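Side-chain contact in phytase (Debaryomyces castellii, PDB 2GFI), which removes phosphate from phytate (inositol hexakisphosphate), acting as a 3-phytase of the histidine acid phosphatase family: residues 160-165 against 170-175. Sequence-based numbering, arbitrary orientation.
Sequences VFTSNS and QTSQYF
Val160 and Thr162 of strand 158-163 receive Ser172 of helix 166-180 between them, within the beta-alpha-beta unit that strand 189-194 completes in the histidine phosphatase fold; the side chain of His70, the predicted nucleophile, is about 8 Å from that of Thr162. Van der Waals packing alone joins the two segments. Val160 sends one branch to the helix: with CG1 anti to the backbone N (chi1 168°), that methyl rests 3.6 Å from CB of Ser172. Two residues on, CB of Thr162 meets OG of Ser172 at 3.6 Å, and CG2 of Thr162 stands 3.7 Å from the same oxygen. A serine suits this place because its short side chain lets the helix lie close to the sheet, the CA atoms of Thr162 and Ser172 being 6.4 Å apart; Phe330 of the neighbouring strand touches both.

The polar ends are satisfied locally. OG of Ser172 turns back to its own helix and bonds O of Tyr169, which suits a buried hydroxyl. The beta-branched threonine lays CB and its methyl against Ser172 while its hydroxyl is spent on the backbone. Replacing Thr162 with an alanine would probably open a gap beside Ser172 and leave the carbonyl of Ser163 without this donor. OG1 of Thr162 donates to O of Ser163 at 2.9 Å, in the carbonyl plane and on a lone pair, with a C=O...donor angle of 130°.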
loop_
_atom_site.group_PDB
_atom_site.type_symbol
_atom_site.label_atom_id
_atom_site.label_comp_id
_atom_site.label_asym_id
_atom_site.label_seq_id
_atom_site.Cartn_x
_atom_site.Cartn_y
_atom_site.Cartn_z
ATOM N N VAL A 160 -2.145 -4.628 36.643
ATOM C CA VAL A 160 -2.980 -4.864 35.482
ATOM C C VAL A 160 -4.360 -5.104 36.065
ATOM O O VAL A 160 -4.483 -5.729 37.082
ATOM C CB VAL A 160 -2.423 -6.038 34.616
ATOM C CG1 VAL A 160 -3.406 -6.474 33.590
ATOM C CG2 VAL A 160 -1.109 -5.632 33.927
ATOM N N PHE A 161 -5.384 -4.529 35.482
ATOM C CA PHE A 161 -6.724 -4.777 35.940
ATOM C C PHE A 161 -7.451 -5.455 34.787
ATOM O O PHE A 161 -7.441 -4.968 33.637
ATOM C CB PHE A 161 -7.394 -3.472 36.397
ATOM C CG PHE A 161 -6.563 -2.706 37.393
ATOM C CD1 PHE A 161 -6.776 -2.862 38.756
ATOM C CD2 PHE A 161 -5.522 -1.916 36.967
ATOM C CE1 PHE A 161 -5.981 -2.210 39.673
ATOM C CE2 PHE A 161 -4.708 -1.268 37.875
ATOM C CZ PHE A 161 -4.945 -1.406 39.239
ATOM N N THR A 162 -8.027 -6.607 35.096
ATOM C CA THR A 162 -8.745 -7.375 34.129
ATOM C C THR A 162 -9.964 -8.013 34.773
ATOM O O THR A 162 -9.946 -8.283 35.964
ATOM C CB THR A 162 -7.823 -8.463 33.539
ATOM O OG1 THR A 162 -8.598 -9.261 32.642
ATOM C CG2 THR A 162 -7.386 -9.423 34.588
ATOM N N SER A 163 -11.022 -8.247 33.995
ATOM C CA SER A 163 -12.130 -9.052 34.489
ATOM C C SER A 163 -11.718 -10.520 34.431
ATOM O O SER A 163 -10.659 -10.858 33.916
ATOM C CB SER A 163 -13.434 -8.794 33.710
ATOM O OG SER A 163 -13.547 -9.697 32.622
ATOM N N ASN A 164 -12.529 -11.395 35.007
ATOM C CA ASN A 164 -12.121 -12.775 35.162
ATOM C C ASN A 164 -12.560 -13.647 33.993
ATOM O O ASN A 164 -12.387 -14.878 34.014
ATOM C CB ASN A 164 -12.610 -13.329 36.503
ATOM C CG ASN A 164 -14.110 -13.384 36.597
ATOM O OD1 ASN A 164 -14.810 -12.413 36.306
ATOM N ND2 ASN A 164 -14.617 -14.519 37.021
ATOM N N SER A 165 -13.134 -13.016 32.974
ATOM C CA SER A 165 -13.353 -13.704 31.709
ATOM C C SER A 165 -12.021 -14.232 31.172
ATOM O O SER A 165 -11.036 -13.519 31.181
ATOM C CB SER A 165 -13.949 -12.747 30.719
ATOM O OG SER A 165 -13.745 -13.245 29.418
ATOM N N GLN A 170 -6.623 -13.315 29.464
ATOM C CA GLN A 170 -5.503 -13.725 28.630
ATOM C C GLN A 170 -4.986 -12.533 27.826
ATOM O O GLN A 170 -3.803 -12.323 27.718
ATOM C CB GLN A 170 -5.875 -14.905 27.726
ATOM C CG GLN A 170 -4.680 -15.450 27.008
ATOM C CD GLN A 170 -4.953 -16.787 26.390
ATOM O OE1 GLN A 170 -5.951 -16.943 25.690
ATOM N NE2 GLN A 170 -4.049 -17.759 26.618
ATOM N N THR A 171 -5.890 -11.728 27.319
ATOM C CA THR A 171 -5.526 -10.496 26.661
ATOM C C THR A 171 -4.602 -9.679 27.557
ATOM O O THR A 171 -3.539 -9.235 27.097
ATOM C CB THR A 171 -6.762 -9.723 26.307
ATOM O OG1 THR A 171 -7.488 -10.490 25.354
ATOM C CG2 THR A 171 -6.406 -8.449 25.527
ATOM N N SER A 172 -4.977 -9.554 28.841
ATOM C CA SER A 172 -4.284 -8.639 29.733
ATOM C C SER A 172 -2.866 -9.122 29.875
ATOM O O SER A 172 -1.953 -8.322 29.950
ATOM C CB SER A 172 -4.996 -8.519 31.102
ATOM O OG SER A 172 -4.796 -9.671 31.897
ATOM N N GLN A 173 -2.699 -10.443 29.871
ATOM C CA GLN A 173 -1.400 -11.085 30.073
ATOM C C GLN A 173 -0.533 -10.988 28.855
ATOM O O GLN A 173 0.669 -10.810 28.974
ATOM C CB GLN A 173 -1.574 -12.567 30.441
ATOM C CG GLN A 173 -2.282 -12.742 31.775
ATOM C CD GLN A 173 -1.594 -11.953 32.865
ATOM O OE1 GLN A 173 -2.069 -10.882 33.262
ATOM N NE2 GLN A 173 -0.455 -12.432 33.296
ATOM N N TYR A 174 -1.126 -11.133 27.674
ATOM C CA TYR A 174 -0.342 -10.954 26.470
ATOM C C TYR A 174 0.078 -9.501 26.320
ATOM O O TYR A 174 1.196 -9.236 25.954
ATOM C CB TYR A 174 -1.091 -11.446 25.237
ATOM C CG TYR A 174 -0.819 -12.896 25.000
ATOM C CD1 TYR A 174 -1.591 -13.871 25.608
ATOM C CD2 TYR A 174 0.223 -13.297 24.178
ATOM C CE1 TYR A 174 -1.354 -15.236 25.379
ATOM C CE2 TYR A 174 0.463 -14.639 23.920
ATOM C CZ TYR A 174 -0.329 -15.608 24.545
ATOM O OH TYR A 174 -0.077 -16.950 24.332
ATOM N N PHE A 175 -0.827 -8.575 26.627
ATOM C CA PHE A 175 -0.517 -7.194 26.610
ATOM C C PHE A 175 0.635 -6.889 27.565
ATOM O O PHE A 175 1.611 -6.262 27.149
ATOM C CB PHE A 175 -1.739 -6.376 27.024
ATOM C CG PHE A 175 -1.478 -4.895 27.033
ATOM C CD1 PHE A 175 -1.823 -4.115 25.938
ATOM C CD2 PHE A 175 -0.832 -4.291 28.123
ATOM C CE1 PHE A 175 -1.553 -2.753 25.935
ATOM C CE2 PHE A 175 -0.555 -2.918 28.120
ATOM C CZ PHE A 175 -0.914 -2.155 27.032
#